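Long-range contact in acetyl-CoA C-acetyltransferase (Syntrophomonas wolfei subsp. wolfei, PDB 7N7Z), which probably joins two acetyl-CoA molecules into acetoacetyl-CoA, or splits the product again, as a thiolase-family acetyltransferase: residues B[315-320]-B[345-350]. Numbering follows the deposited sequence.
Sequences DYWEVN and SKTNHN
With its CG trans to the backbone N (chi1 178°), Y316 runs its ring out to H349, whose own chi1 of -79° turns the imidazole alongside; phenol and imidazole lie side by side, pointing opposite ways. CE1 of Y316 sits over one face of the imidazole, 3.3 Å from H349 ND1, and the ring planes are inclined at 42°. The phenol oxygen does double duty: H349 N donates to Y316 OH at 2.9 Å, arriving in the ring plane, while the hydroxyl donates a hydrogen bond to E318 OE2, on its anti lone pair. A phenylalanine in place of Y316 would probably leave H349 N and E318 OE2 without this shared partner. H349 is held in turn by NE2 to the backbone O of S345, and by ND1 to E374 on helix 360-378. Strand 316-319 belongs to the C-terminal half of the thiolase fold and is an outermost strand, within this chain, of the mixed sheet, parallel to 382-387; along its other edge the loop 345-350 adds a single parallel bridge, W317 with T347. W317 N bonds K346 O (2.8 Å) and N348 N bonds W317 O (3.1 Å). Beyond the bridge the carboxamide of N348 takes over the edge, OD1 accepting from V319 N at 3.0 Å and ND2 giving a 2.7 Å bond, on a lone pair, to V319 O. On the W317 side, T347 OG1 lies 3.4 Å from W317 CB and is hydrogen-bonded to D343 O.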
# COMPACT_ATOMS: atom_id res chain seq x y z
N ASP B 315 15.49 43.66 -21.06
CA ASP B 315 16.08 43.22 -22.32
C ASP B 315 15.62 41.83 -22.71
O ASP B 315 15.57 41.51 -23.91
CB ASP B 315 17.61 43.25 -22.21
CG ASP B 315 18.17 44.65 -22.07
OD1 ASP B 315 17.52 45.61 -22.56
OD2 ASP B 315 19.25 44.80 -21.46
N TYR B 316 15.28 40.98 -21.75
CA TYR B 316 14.84 39.63 -22.06
C TYR B 316 13.99 39.10 -20.91
O TYR B 316 14.27 39.40 -19.74
CB TYR B 316 16.03 38.69 -22.31
CG TYR B 316 15.62 37.26 -22.60
CD1 TYR B 316 14.98 36.93 -23.78
CD2 TYR B 316 15.88 36.25 -21.68
CE1 TYR B 316 14.61 35.62 -24.04
CE2 TYR B 316 15.51 34.95 -21.94
CZ TYR B 316 14.88 34.64 -23.12
OH TYR B 316 14.51 33.34 -23.38
N TRP B 317 12.96 38.33 -21.24
CA TRP B 317 12.03 37.77 -20.28
C TRP B 317 12.01 36.25 -20.38
O TRP B 317 12.06 35.70 -21.48
CB TRP B 317 10.61 38.30 -20.51
CG TRP B 317 10.34 39.66 -19.94
CD1 TRP B 317 10.37 40.85 -20.61
CD2 TRP B 317 9.99 39.96 -18.59
NE1 TRP B 317 10.06 41.87 -19.76
CE2 TRP B 317 9.82 41.36 -18.51
CE3 TRP B 317 9.81 39.20 -17.43
CZ2 TRP B 317 9.48 42.01 -17.32
CZ3 TRP B 317 9.46 39.84 -16.26
CH2 TRP B 317 9.31 41.23 -16.21
N GLU B 318 11.92 35.59 -19.23
CA GLU B 318 11.65 34.16 -19.16
C GLU B 318 10.32 33.99 -18.43
O GLU B 318 10.27 34.01 -17.20
CB GLU B 318 12.77 33.40 -18.44
CG GLU B 318 13.93 33.00 -19.33
CD GLU B 318 13.61 31.80 -20.20
OE1 GLU B 318 13.32 30.71 -19.64
OE2 GLU B 318 13.65 31.93 -21.44
N VAL B 319 9.24 33.84 -19.20
CA VAL B 319 7.91 33.64 -18.66
C VAL B 319 7.54 32.18 -18.89
O VAL B 319 7.33 31.76 -20.04
CB VAL B 319 6.88 34.58 -19.30
CG1 VAL B 319 5.49 34.30 -18.73
CG2 VAL B 319 7.27 36.03 -19.07
N ASN B 320 7.47 31.40 -17.81
CA ASN B 320 7.18 29.98 -17.93
C ASN B 320 5.83 29.76 -18.59
O ASN B 320 4.82 30.32 -18.17
CB ASN B 320 7.20 29.33 -16.55
CG ASN B 320 7.09 27.81 -16.62
OD1 ASN B 320 7.86 27.15 -17.32
ND2 ASN B 320 6.11 27.26 -15.91
N SER B 345 9.37 39.00 -29.08
CA SER B 345 10.72 39.09 -29.63
C SER B 345 11.79 39.16 -28.56
O SER B 345 12.98 39.04 -28.88
CB SER B 345 10.83 40.31 -30.55
OG SER B 345 11.16 41.48 -29.81
N LYS B 346 11.41 39.36 -27.30
CA LYS B 346 12.34 39.41 -26.18
C LYS B 346 11.83 38.55 -25.03
O LYS B 346 12.01 38.88 -23.85
CB LYS B 346 12.56 40.85 -25.71
CG LYS B 346 13.06 41.78 -26.81
CD LYS B 346 13.84 42.95 -26.24
CE LYS B 346 12.99 43.79 -25.29
NZ LYS B 346 13.21 45.26 -25.50
N THR B 347 11.20 37.43 -25.36
CA THR B 347 10.61 36.55 -24.35
C THR B 347 10.67 35.11 -24.84
O THR B 347 10.29 34.83 -25.98
CB THR B 347 9.16 36.94 -24.05
OG1 THR B 347 9.11 38.29 -23.56
CG2 THR B 347 8.54 36.00 -23.03
N ASN B 348 11.13 34.21 -23.98
CA ASN B 348 11.18 32.78 -24.27
C ASN B 348 11.72 32.53 -25.68
O ASN B 348 10.99 32.11 -26.57
CB ASN B 348 9.78 32.17 -24.13
CG ASN B 348 9.21 32.34 -22.74
OD1 ASN B 348 9.95 32.42 -21.76
ND2 ASN B 348 7.89 32.39 -22.64
N HIS B 349 13.02 32.79 -25.86
CA HIS B 349 13.62 32.64 -27.19
C HIS B 349 13.82 31.17 -27.56
O HIS B 349 13.77 30.82 -28.74
CB HIS B 349 14.96 33.37 -27.24
CG HIS B 349 14.84 34.85 -27.42
ND1 HIS B 349 15.87 35.71 -27.10
CD2 HIS B 349 13.83 35.61 -27.90
CE1 HIS B 349 15.49 36.95 -27.37
NE2 HIS B 349 14.26 36.92 -27.85
N ASN B 350 14.06 30.32 -26.57
CA ASN B 350 14.51 28.95 -26.79
C ASN B 350 13.53 27.94 -26.21
O ASN B 350 13.92 26.89 -25.71
CB ASN B 350 15.90 28.75 -26.20
CG ASN B 350 16.91 29.76 -26.72
OD1 ASN B 350 17.01 29.97 -27.93
ND2 ASN B 350 17.65 30.39 -25.82